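Local coordinates for trypsin-resistant surface T6 protein (Streptococcus pyogenes serotype M6, PDB 4P0D), which serves as the backbone pilin of the streptococcus, probably polymerising by sortase into the shaft of its surface pili, at residues V21-I26 and Y96-T101; L10-I15 and N110-A115; I59-N64 and T184-N189; R91-Y96 and A116-E121. The protein carries 1 engineered substitution. All coordinates share one frame; numbering follows the deposited sequence.

How the interactions relate
All four interactions involve the N-terminal Ig-like domain. Interactions 1, 2 and 4 are largely buried within it, whereas interaction 3 lies at the surface, where helix 56-68 meets a turn of the Cna-B-like domain. Strand 94-101 connects the set: it pairs with 20-31 in interaction 1, begins at interaction 4, and lies beside strand 108-116, whose inward residues meet strand 7-13 in interaction 2. Y96, which falls in the segments of 1 and 4, packs in interaction 1 and also touches L10 of 2. Chemistry follows place: backbone bonds flanked by apolar side chains in 1, apolar packing without hydrogen bonds in 2, one bridging pair in 4, and bonds from threonine and asparagine side chains in 3. I59 and I62 of the same helix pack on I97.

Interaction 1. Residues V21-I26 and Y96-T101; sequences VTLYKI and YIALLT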
loop_
_atom_site.group_PDB
_atom_site.type_symbol
_atom_site.label_atom_id
_atom_site.label_comp_id
_atom_site.label_asym_id
_atom_site.label_seq_id
_atom_site.Cartn_x
_atom_site.Cartn_y
_atom_site.Cartn_z
ATOM N N VAL A 21 13.716 -26.425 -0.250
ATOM C CA VAL A 21 14.631 -26.815 0.804
ATOM C C VAL A 21 15.940 -27.293 0.153
ATOM O O VAL A 21 15.939 -28.206 -0.699
ATOM C CB VAL A 21 14.031 -27.922 1.695
ATOM C CG1 VAL A 21 14.995 -28.281 2.807
ATOM C CG2 VAL A 21 12.690 -27.473 2.267
ATOM N N THR A 22 17.032 -26.653 0.547
ATOM C CA THR A 22 18.363 -27.008 0.108
ATOM C C THR A 22 19.227 -27.335 1.322
ATOM O O THR A 22 19.278 -26.563 2.278
ATOM C CB THR A 22 19.014 -25.864 -0.669
ATOM O OG1 THR A 22 18.086 -25.319 -1.624
ATOM C CG2 THR A 22 20.266 -26.367 -1.390
ATOM N N LEU A 23 19.911 -28.475 1.276
ATOM C CA LEU A 23 20.823 -28.878 2.331
ATOM C C LEU A 23 22.260 -28.701 1.817
ATOM O O LEU A 23 22.591 -29.150 0.714
ATOM C CB LEU A 23 20.567 -30.322 2.758
ATOM C CG LEU A 23 19.743 -30.502 4.035
ATOM C CD1 LEU A 23 18.347 -29.894 3.903
ATOM C CD2 LEU A 23 19.654 -31.985 4.386
ATOM N N TYR A 24 23.088 -28.021 2.603
ATOM C CA TYR A 24 24.483 -27.792 2.228
ATOM C C TYR A 24 25.366 -28.532 3.186
ATOM O O TYR A 24 25.354 -28.251 4.381
ATOM C CB TYR A 24 24.808 -26.305 2.298
ATOM C CG TYR A 24 23.925 -25.450 1.423
ATOM C CD1 TYR A 24 24.237 -25.245 0.094
ATOM C CD2 TYR A 24 22.783 -24.826 1.936
ATOM C CE1 TYR A 24 23.445 -24.454 -0.719
ATOM C CE2 TYR A 24 21.979 -24.042 1.130
ATOM C CZ TYR A 24 22.317 -23.851 -0.207
ATOM O OH TYR A 24 21.528 -23.056 -1.049
ATOM N N LYS A 25 26.131 -29.492 2.683
ATOM C CA LYS A 25 26.989 -30.260 3.569
ATOM C C LYS A 25 28.220 -29.440 3.960
ATOM O O LYS A 25 29.041 -29.101 3.106
ATOM C CB LYS A 25 27.400 -31.569 2.912
ATOM C CG LYS A 25 28.117 -32.537 3.829
ATOM C CD LYS A 25 28.535 -33.713 2.956
ATOM C CE LYS A 25 28.850 -34.958 3.722
ATOM N NZ LYS A 25 28.973 -36.062 2.722
ATOM N N ILE A 26 28.332 -29.165 5.255
ATOM C CA ILE A 26 29.432 -28.383 5.826
ATOM C C ILE A 26 30.385 -29.213 6.683
ATOM O O ILE A 26 31.424 -28.706 7.104
ATOM C CB ILE A 26 28.900 -27.223 6.704
ATOM C CG1 ILE A 26 27.951 -27.743 7.783
ATOM C CG2 ILE A 26 28.198 -26.205 5.820
ATOM C CD1 ILE A 26 27.846 -26.843 9.003
ATOM N N TYR A 96 24.977 -30.650 8.137
ATOM C CA TYR A 96 24.368 -29.824 7.092
ATOM C C TYR A 96 23.764 -28.524 7.632
ATOM O O TYR A 96 23.312 -28.448 8.757
ATOM C CB TYR A 96 23.228 -30.588 6.386
ATOM C CG TYR A 96 23.638 -31.837 5.644
ATOM C CD1 TYR A 96 23.794 -33.045 6.311
ATOM C CD2 TYR A 96 23.865 -31.808 4.265
ATOM C CE1 TYR A 96 24.171 -34.185 5.635
ATOM C CE2 TYR A 96 24.238 -32.950 3.581
ATOM C CZ TYR A 96 24.386 -34.130 4.276
ATOM O OH TYR A 96 24.759 -35.259 3.605
ATOM N N ILE A 97 23.732 -27.511 6.784
ATOM C CA ILE A 97 22.874 -26.349 6.995
ATOM C C ILE A 97 21.732 -26.484 6.009
ATOM O O ILE A 97 21.972 -26.663 4.823
ATOM C CB ILE A 97 23.626 -25.040 6.699
ATOM C CG1 ILE A 97 24.760 -24.841 7.711
ATOM C CG2 ILE A 97 22.674 -23.843 6.718
ATOM C CD1 ILE A 97 24.322 -24.793 9.159
ATOM N N ALA A 98 20.495 -26.395 6.498
ATOM C CA ALA A 98 19.340 -26.364 5.617
ATOM C C ALA A 98 18.828 -24.934 5.511
ATOM O O ALA A 98 18.681 -24.253 6.528
ATOM C CB ALA A 98 18.263 -27.299 6.142
ATOM N N LEU A 99 18.604 -24.478 4.282
ATOM C CA LEU A 99 17.915 -23.221 4.013
ATOM C C LEU A 99 16.570 -23.475 3.308
ATOM O O LEU A 99 16.491 -24.217 2.299
ATOM C CB LEU A 99 18.767 -22.269 3.167
ATOM C CG LEU A 99 20.120 -21.856 3.778
ATOM C CD1 LEU A 99 20.886 -20.969 2.799
ATOM C CD2 LEU A 99 19.959 -21.153 5.123
ATOM N N LEU A 100 15.531 -22.837 3.845
ATOM C CA LEU A 100 14.188 -22.882 3.268
ATOM C C LEU A 100 13.891 -21.509 2.651
ATOM O O LEU A 100 13.870 -20.489 3.371
ATOM C CB LEU A 100 13.152 -23.238 4.341
ATOM C CG LEU A 100 13.298 -24.620 5.010
ATOM C CD1 LEU A 100 14.167 -24.556 6.263
ATOM C CD2 LEU A 100 11.935 -25.179 5.394
ATOM N N THR A 101 13.700 -21.484 1.332
ATOM C CA THR A 101 13.597 -20.232 0.564
ATOM C C THR A 101 12.376 -20.269 -0.330
ATOM O O THR A 101 11.790 -21.325 -0.543
ATOM C CB THR A 101 14.809 -20.023 -0.372
ATOM O OG1 THR A 101 14.978 -21.179 -1.192
ATOM C CG2 THR A 101 16.059 -19.791 0.405
HETATM O O HOH W 1 16.821 -23.048 -0.264
#
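The Y96 ring is held between two side chains of the facing strand. K25 CG lies over one face, 4.3 Å from the Y96 ring centroid and 25° off its normal, a CH-pi contact, and L23 CD2 lies over the opposite face. With CG anti to the backbone N (chi1 -171°) and the rest of the chain extended, K25 carries CD and CE past Y96 OH. L23 is turned off the staggered positions (chi1 -100°), and its other methyl, CD1, presses on A98 CB at 3.4 Å, tighter than usual van der Waals contact. These residues, with V21 and L100, share one face of an antiparallel pair in the Ig-like domain. Two doubly hydrogen-bonded pairs join its backbones, T22 with L99 and Y24 with I97; the shortest bond is Y24 N to I97 O, 2.8 Å. The other face turns to helix 56-68, where I97 meets I62 and Y24 meets I66. There the side chains of Y24 and L99 run nearly perpendicular, with Y24 CE2 3.7 Å from L99 CD1, while I97 O lies at the edge of the Y24 ring. L99 O accepts both T22 N, at 3.0 Å, and a water that also binds T22 OG1 and T101 OG1.

Interaction 2. Residues L10-I15 and N110-A115; sequences LKITNI and NPILLA
Strands 10-13 and 112-115 face each other with their N-to-C directions 150° apart and a closest axis approach of 7.7 Å; no hydrogen bond passes between the two segments, which meet mainly through side chains, L10 and I12 on L114, and I12 on I112. The CB atoms of these four residues point toward the opposing segment, whereas that of K11 points away, the nearest atom of its side chain being about 7 Å from the bound calcium ion. I12 and I112 reach toward each other end to end, and their closest pair is I12 CG2 and I112 CD1 at 3.7 Å. The longer branch of I12 starts with CG1 anti to the carbonyl carbon (chi1 -60°) and lies mainly against L114, giving 3.8 Å between I12 CG1 and L114 CD1, though it also borders I112 CD1. L114 approaches I12 at a slant with CD1, while its CD2 lies nearer K11 O, 4.1 Å away. L10 and L114 run alongside each other in reverse senses, with L10 CD1 at 4.2 Å from L114 CB. The second methyl of L10 reaches backbone instead of side chain: CD2 is 3.5 Å from A115 O. Together these contacts form part of the apolar interior of the Ig-like domain. Strand 139-155 pairs with both 7-13, in parallel, and 108-116, antiparallel; strand 86-91 pairs with 7-13, and strand 94-101 lines the same interior, placing Y96 against L10, A98 against I12 and L100 against I112.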
loop_
_atom_site.group_PDB
_atom_site.type_symbol
_atom_site.label_atom_id
_atom_site.label_comp_id
_atom_site.label_asym_id
_atom_site.label_seq_id
_atom_site.Cartn_x
_atom_site.Cartn_y
_atom_site.Cartn_z
ATOM N N LEU A 10 17.462 -37.224 8.210
ATOM C CA LEU A 10 17.448 -35.844 8.657
ATOM C C LEU A 10 16.101 -35.249 8.237
ATOM O O LEU A 10 15.738 -35.273 7.063
ATOM C CB LEU A 10 18.617 -35.065 8.042
ATOM C CG LEU A 10 19.990 -35.644 8.363
ATOM C CD1 LEU A 10 21.083 -34.808 7.709
ATOM C CD2 LEU A 10 20.195 -35.744 9.869
ATOM N N LYS A 11 15.368 -34.730 9.209
ATOM C CA LYS A 11 13.979 -34.371 9.009
ATOM C C LYS A 11 13.682 -32.953 9.485
ATOM O O LYS A 11 14.163 -32.504 10.525
ATOM C CB LYS A 11 13.098 -35.384 9.730
ATOM C CG LYS A 11 11.605 -35.094 9.681
ATOM C CD LYS A 11 10.833 -36.250 10.297
ATOM C CE LYS A 11 9.339 -35.989 10.337
ATOM N NZ LYS A 11 8.616 -37.274 10.557
ATOM N N ILE A 12 12.878 -32.255 8.702
ATOM C CA ILE A 12 12.422 -30.930 9.051
ATOM C C ILE A 12 10.892 -30.968 9.112
ATOM O O ILE A 12 10.247 -31.457 8.183
ATOM C CB ILE A 12 12.887 -29.884 8.028
ATOM C CG1 ILE A 12 14.421 -29.864 7.962
ATOM C CG2 ILE A 12 12.389 -28.495 8.434
ATOM C CD1 ILE A 12 14.981 -29.139 6.751
ATOM N N THR A 13 10.321 -30.506 10.218
ATOM C CA THR A 13 8.862 -30.354 10.329
ATOM C C THR A 13 8.438 -28.877 10.351
ATOM O O THR A 13 9.284 -27.972 10.340
ATOM C CB THR A 13 8.318 -31.040 11.588
ATOM O OG1 THR A 13 8.952 -30.459 12.721
ATOM C CG2 THR A 13 8.595 -32.524 11.552
ATOM N N ASN A 14 7.126 -28.646 10.368
ATOM C CA ASN A 14 6.559 -27.296 10.396
ATOM C C ASN A 14 6.917 -26.465 9.177
ATOM O O ASN A 14 7.158 -25.255 9.278
ATOM C CB ASN A 14 6.944 -26.532 11.684
ATOM C CG ASN A 14 6.003 -25.370 11.972
ATOM O OD1 ASN A 14 4.793 -25.494 11.758
ATOM N ND2 ASN A 14 6.542 -24.237 12.435
ATOM N N ILE A 15 6.893 -27.098 8.008
ATOM C CA ILE A 15 7.181 -26.419 6.763
ATOM C C ILE A 15 5.876 -25.875 6.188
ATOM O O ILE A 15 4.998 -26.637 5.766
ATOM C CB ILE A 15 7.864 -27.353 5.746
ATOM C CG1 ILE A 15 9.140 -27.941 6.352
ATOM C CG2 ILE A 15 8.207 -26.595 4.463
ATOM C CD1 ILE A 15 9.970 -28.775 5.398
ATOM N N ASN A 110 14.279 -19.081 9.485
ATOM C CA ASN A 110 15.619 -19.152 10.032
ATOM C C ASN A 110 16.350 -20.342 9.401
ATOM O O ASN A 110 15.702 -21.296 8.938
ATOM C CB ASN A 110 15.614 -19.346 11.546
ATOM C CG ASN A 110 14.978 -18.181 12.315
ATOM O OD1 ASN A 110 14.807 -17.062 11.816
ATOM N ND2 ASN A 110 14.635 -18.459 13.552
ATOM N N PRO A 111 17.692 -20.298 9.406
ATOM C CA PRO A 111 18.542 -21.442 8.989
ATOM C C PRO A 111 18.427 -22.631 9.948
ATOM O O PRO A 111 18.085 -22.442 11.102
ATOM C CB PRO A 111 19.957 -20.884 9.054
ATOM C CG PRO A 111 19.840 -19.426 9.298
ATOM C CD PRO A 111 18.494 -19.156 9.879
ATOM N N ILE A 112 18.709 -23.836 9.477
ATOM C CA ILE A 112 18.668 -25.026 10.328
ATOM C C ILE A 112 19.977 -25.794 10.220
ATOM O O ILE A 112 20.526 -25.952 9.130
ATOM C CB ILE A 112 17.494 -25.964 9.984
ATOM C CG1 ILE A 112 16.164 -25.208 10.023
ATOM C CG2 ILE A 112 17.441 -27.125 10.980
ATOM C CD1 ILE A 112 14.987 -26.012 9.493
ATOM N N LEU A 113 20.493 -26.214 11.374
ATOM C CA LEU A 113 21.625 -27.128 11.434
ATOM C C LEU A 113 21.148 -28.555 11.688
ATOM O O LEU A 113 20.501 -28.832 12.699
ATOM C CB LEU A 113 22.587 -26.730 12.547
ATOM C CG LEU A 113 23.750 -27.696 12.789
ATOM C CD1 LEU A 113 24.815 -27.547 11.721
ATOM C CD2 LEU A 113 24.326 -27.438 14.174
ATOM N N LEU A 114 21.510 -29.457 10.783
ATOM C CA LEU A 114 21.174 -30.859 10.920
ATOM C C LEU A 114 22.435 -31.708 10.840
ATOM O O LEU A 114 23.346 -31.424 10.057
ATOM C CB LEU A 114 20.205 -31.300 9.828
ATOM C CG LEU A 114 18.819 -30.645 9.887
ATOM C CD1 LEU A 114 18.091 -30.842 8.569
ATOM C CD2 LEU A 114 17.967 -31.176 11.032
ATOM N N ALA A 115 22.467 -32.767 11.624
ATOM C CA ALA A 115 23.627 -33.660 11.625
ATOM C C ALA A 115 23.191 -35.100 11.831
ATOM O O ALA A 115 22.286 -35.348 12.620
ATOM C CB ALA A 115 24.596 -33.249 12.724
#

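Interaction 3. Residues I59-N64 and T184-N189; sequences ITTIAN and TKEAVN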
loop_
_atom_site.group_PDB
_atom_site.type_symbol
_atom_site.label_atom_id
_atom_site.label_comp_id
_atom_site.label_asym_id
_atom_site.label_seq_id
_atom_site.Cartn_x
_atom_site.Cartn_y
_atom_site.Cartn_z
ATOM N N ILE A 59 25.450 -20.434 13.414
ATOM C CA ILE A 59 24.673 -21.081 12.337
ATOM C C ILE A 59 24.349 -20.088 11.240
ATOM O O ILE A 59 24.604 -20.349 10.060
ATOM C CB ILE A 59 23.378 -21.755 12.853
ATOM C CG1 ILE A 59 23.720 -22.988 13.701
ATOM C CG2 ILE A 59 22.499 -22.192 11.688
ATOM C CD1 ILE A 59 22.580 -23.502 14.564
ATOM N N THR A 60 23.823 -18.932 11.629
ATOM C CA THR A 60 23.563 -17.858 10.667
ATOM C C THR A 60 24.851 -17.386 9.947
ATOM O O THR A 60 24.855 -17.167 8.737
ATOM C CB THR A 60 22.862 -16.671 11.352
ATOM O OG1 THR A 60 21.580 -17.095 11.816
ATOM C CG2 THR A 60 22.689 -15.515 10.399
ATOM N N THR A 61 25.933 -17.213 10.695
ATOM C CA THR A 61 27.238 -16.879 10.106
ATOM C C THR A 61 27.664 -17.836 8.984
ATOM O O THR A 61 28.125 -17.403 7.929
ATOM C CB THR A 61 28.301 -16.817 11.209
ATOM O OG1 THR A 61 27.906 -15.811 12.145
ATOM C CG2 THR A 61 29.695 -16.463 10.649
ATOM N N ILE A 62 27.487 -19.139 9.205
ATOM C CA ILE A 62 27.850 -20.146 8.209
ATOM C C ILE A 62 26.988 -19.971 6.973
ATOM O O ILE A 62 27.483 -19.999 5.846
ATOM C CB ILE A 62 27.688 -21.584 8.778
ATOM C CG1 ILE A 62 28.695 -21.815 9.904
ATOM C CG2 ILE A 62 27.862 -22.625 7.682
ATOM C CD1 ILE A 62 28.247 -22.747 11.008
ATOM N N ALA A 63 25.689 -19.777 7.188
ATOM C CA ALA A 63 24.744 -19.575 6.079
ATOM C C ALA A 63 25.131 -18.354 5.261
ATOM O O ALA A 63 25.114 -18.396 4.026
ATOM C CB ALA A 63 23.312 -19.437 6.602
ATOM N N ASN A 64 25.475 -17.262 5.944
ATOM C CA ASN A 64 25.983 -16.064 5.253
ATOM C C ASN A 64 27.139 -16.451 4.317
ATOM O O ASN A 64 27.164 -16.067 3.146
ATOM C CB ASN A 64 26.430 -14.988 6.257
ATOM C CG ASN A 64 25.279 -14.424 7.081
ATOM O OD1 ASN A 64 24.105 -14.577 6.731
ATOM N ND2 ASN A 64 25.609 -13.788 8.187
ATOM N N THR A 184 17.317 -13.438 12.519
ATOM C CA THR A 184 18.374 -13.716 13.487
ATOM C C THR A 184 19.390 -12.576 13.448
ATOM O O THR A 184 19.543 -11.887 12.437
ATOM C CB THR A 184 19.099 -15.059 13.232
ATOM O OG1 THR A 184 19.818 -15.023 11.992
ATOM C CG2 THR A 184 18.111 -16.207 13.231
ATOM N N LYS A 185 20.080 -12.396 14.563
ATOM C CA LYS A 185 20.948 -11.227 14.790
ATOM C C LYS A 185 22.018 -11.003 13.712
ATOM O O LYS A 185 22.256 -9.870 13.299
ATOM C CB LYS A 185 21.603 -11.349 16.177
ATOM C CG LYS A 185 22.096 -10.034 16.768
ATOM C CD LYS A 185 23.604 -9.887 16.672
ATOM N N GLU A 186 22.637 -12.084 13.228
ATOM C CA GLU A 186 23.728 -11.978 12.236
ATOM C C GLU A 186 23.282 -11.957 10.782
ATOM O O GLU A 186 24.123 -11.935 9.883
ATOM C CB GLU A 186 24.741 -13.113 12.422
ATOM C CG GLU A 186 25.193 -13.314 13.855
ATOM C CD GLU A 186 26.012 -12.163 14.384
ATOM O OE1 GLU A 186 26.750 -11.548 13.589
ATOM O OE2 GLU A 186 25.912 -11.889 15.604
ATOM N N ALA A 187 21.972 -11.935 10.516
ATOM C CA ALA A 187 21.504 -11.907 9.124
ATOM C C ALA A 187 22.117 -10.733 8.382
ATOM O O ALA A 187 22.217 -9.654 8.939
ATOM C CB ALA A 187 19.981 -11.827 9.060
ATOM N N VAL A 188 22.513 -10.954 7.130
ATOM C CA VAL A 188 23.100 -9.913 6.271
ATOM C C VAL A 188 22.051 -9.068 5.524
ATOM O O VAL A 188 22.344 -7.940 5.123
ATOM C CB VAL A 188 24.110 -10.504 5.257
ATOM C CG1 VAL A 188 25.372 -10.969 5.989
ATOM C CG2 VAL A 188 23.493 -11.640 4.426
ATOM N N ASN A 189 20.847 -9.618 5.325
ATOM C CA ASN A 189 19.754 -8.890 4.706
ATOM C C ASN A 189 18.595 -8.719 5.709
ATOM O O ASN A 189 17.775 -9.639 5.933
ATOM C CB ASN A 189 19.290 -9.608 3.441
ATOM C CG ASN A 189 18.316 -8.793 2.630
ATOM O OD1 ASN A 189 17.759 -7.803 3.102
ATOM N ND2 ASN A 189 18.107 -9.200 1.403
#
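T60 OG1 and T184 OG1 are 2.7 Å apart, a hydrogen bond in which either hydroxyl could be the donor; T60 OG1 also has a weak bond with S56 O. The contact joins two domains, bringing helix 56-68 of the Ig-like domain against a type I beta turn, T184 to A187, in the Cna-B-like domain. The two threonine side chains pass antiparallel. At T60, OG1 is anti to the carbonyl carbon (chi1 -64°), which leaves CG2 anti to the backbone N and directed at the turn: T60 CG2 lies 3.6 Å from E186 C. The turn is closed by A187 N bonding to T184 O at 3.1 Å. One helical turn beyond T60, N64 supplies a second bond, ND2 to E186 O at 2.9 Å. It is somewhat bent, with an N-H...O angle of 152°. The acceptor lies close to the amide plane of N64, but the donor stands above the E186 carbonyl plane, 40° out of it. E186 directs its CB toward the helix, yet its bent chain leads the carboxylate away, CG passing T61 OG1, which bonds to Q57 O. T289 packs against T60 and N64 from a nearby loop. Past the turn, V188 runs alongside N64 in the reverse sense, CG1 being 3.6 Å from N64 CG and CG2 3.8 Å from N64 OD1.

Interaction 4. Residues R91-Y96 and A116-E121; sequences RGASVY and ASYNGE
A116 O is approached by two successive residues of the other segment: S94 N donates to A116 O at 3.1 Å, in the carbonyl plane and on a lone pair, while A93 CA makes a CA-H...O contact with the same A116 O at 3.2 Å. S94 and A116 form the single bridging pair of these segments, an antiparallel hydrogen-bonded one at the end of strands 94-101 and 108-116 of the Ig-like domain. Its return bond, A116 N to S94 O, is 2.8 Å long; the donor sits nearly along the C=O axis, but the N-H...O angle is only 145°. Within the pair, S94 OG turns back toward the preceding residues and donates to G92 O at 2.8 Å. This bond ties the serine side chain to the short link that follows strand 86-91, where G92 has a positive phi of 82°. After the pair, S117 OG accepts N119 N, an ST turn, and has a further bond with N123 O. With CG anti to the carbonyl carbon (chi1 -66°), the Y118 ring swings its CD2-CE2 side toward A93. Its hydroxyl bonds with Y31 OH and D6 OD2, and Y31 OH, bonded also to A93 N, bridges the two segments. The ring itself meets A93 obliquely, with Y118 CE2 lying 3.9 Å from A93 CB.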
loop_
_atom_site.group_PDB
_atom_site.type_symbol
_atom_site.label_atom_id
_atom_site.label_comp_id
_atom_site.label_asym_id
_atom_site.label_seq_id
_atom_site.Cartn_x
_atom_site.Cartn_y
_atom_site.Cartn_z
ATOM N N ARG A 91 24.065 -40.102 3.979
ATOM C CA ARG A 91 24.997 -41.224 3.832
ATOM C C ARG A 91 26.214 -40.993 4.727
ATOM O O ARG A 91 27.104 -40.222 4.386
ATOM C CB ARG A 91 25.446 -41.372 2.388
ATOM C CG ARG A 91 26.392 -42.554 2.200
ATOM C CD ARG A 91 27.130 -42.508 0.874
ATOM N NE ARG A 91 26.303 -43.095 -0.168
ATOM N N GLY A 92 26.229 -41.656 5.875
ATOM C CA GLY A 92 27.318 -41.545 6.834
ATOM C C GLY A 92 27.165 -40.313 7.691
ATOM O O GLY A 92 26.399 -39.414 7.359
ATOM N N ALA A 93 27.897 -40.277 8.793
ATOM C CA ALA A 93 27.871 -39.147 9.693
ATOM C C ALA A 93 28.280 -37.918 8.895
ATOM O O ALA A 93 29.202 -37.972 8.080
ATOM C CB ALA A 93 28.803 -39.358 10.879
ATOM N N SER A 94 27.522 -36.842 9.084
ATOM C CA SER A 94 27.661 -35.631 8.299
ATOM C C SER A 94 26.849 -34.516 8.928
ATOM O O SER A 94 25.931 -34.769 9.715
ATOM C CB SER A 94 27.228 -35.871 6.855
ATOM O OG SER A 94 26.095 -36.713 6.812
ATOM N N VAL A 95 27.212 -33.283 8.576
ATOM C CA VAL A 95 26.639 -32.074 9.174
ATOM C C VAL A 95 26.197 -31.168 8.039
ATOM O O VAL A 95 26.951 -30.957 7.095
ATOM C CB VAL A 95 27.690 -31.348 10.035
ATOM C CG1 VAL A 95 27.044 -30.260 10.883
ATOM C CG2 VAL A 95 28.426 -32.348 10.917
ATOM N N TYR A 96 24.977 -30.650 8.137
ATOM C CA TYR A 96 24.368 -29.824 7.092
ATOM C C TYR A 96 23.764 -28.524 7.632
ATOM O O TYR A 96 23.312 -28.448 8.757
ATOM C CB TYR A 96 23.228 -30.588 6.386
ATOM C CG TYR A 96 23.638 -31.837 5.644
ATOM C CD1 TYR A 96 23.794 -33.045 6.311
ATOM C CD2 TYR A 96 23.865 -31.808 4.265
ATOM C CE1 TYR A 96 24.171 -34.185 5.635
ATOM C CE2 TYR A 96 24.238 -32.950 3.581
ATOM C CZ TYR A 96 24.386 -34.130 4.276
ATOM O OH TYR A 96 24.759 -35.259 3.605
ATOM N N ALA A 116 23.818 -36.036 11.103
ATOM C CA ALA A 116 23.730 -37.459 11.438
ATOM C C ALA A 116 24.976 -37.827 12.236
ATOM O O ALA A 116 26.108 -37.549 11.803
ATOM C CB ALA A 116 23.602 -38.313 10.198
ATOM N N SER A 117 24.761 -38.430 13.406
ATOM C CA SER A 117 25.831 -38.619 14.408
ATOM C C SER A 117 25.773 -39.952 15.145
ATOM O O SER A 117 24.694 -40.443 15.456
ATOM C CB SER A 117 25.747 -37.505 15.452
ATOM O OG SER A 117 26.731 -37.704 16.456
ATOM N N TYR A 118 26.945 -40.512 15.449
ATOM C CA TYR A 118 27.044 -41.729 16.242
ATOM C C TYR A 118 27.001 -41.449 17.736
ATOM O O TYR A 118 26.986 -42.388 18.523
ATOM C CB TYR A 118 28.343 -42.492 15.919
ATOM C CG TYR A 118 28.393 -43.022 14.519
ATOM C CD1 TYR A 118 27.563 -44.069 14.121
ATOM C CD2 TYR A 118 29.272 -42.497 13.591
ATOM C CE1 TYR A 118 27.599 -44.572 12.832
ATOM C CE2 TYR A 118 29.314 -42.987 12.297
ATOM C CZ TYR A 118 28.458 -44.029 11.922
ATOM O OH TYR A 118 28.476 -44.513 10.637
ATOM N N ASN A 119 26.980 -40.178 18.136
ATOM C CA ASN A 119 27.059 -39.810 19.549
ATOM C C ASN A 119 25.786 -39.192 20.100
ATOM O O ASN A 119 25.838 -38.421 21.062
ATOM C CB ASN A 119 28.222 -38.827 19.760
ATOM C CG ASN A 119 28.761 -38.844 21.180
ATOM O OD1 ASN A 119 28.532 -39.785 21.944
ATOM N ND2 ASN A 119 29.499 -37.804 21.537
ATOM N N GLY A 120 24.652 -39.516 19.488
ATOM C CA GLY A 120 23.352 -38.976 19.900
ATOM C C GLY A 120 22.810 -37.948 18.920
ATOM O O GLY A 120 23.569 -37.313 18.191
ATOM N N GLU A 121 21.487 -37.776 18.911
ATOM C CA GLU A 121 20.838 -36.879 17.950
ATOM C C GLU A 121 21.532 -35.526 17.921
ATOM O O GLU A 121 21.619 -34.856 18.941
ATOM C CB GLU A 121 19.350 -36.698 18.270
#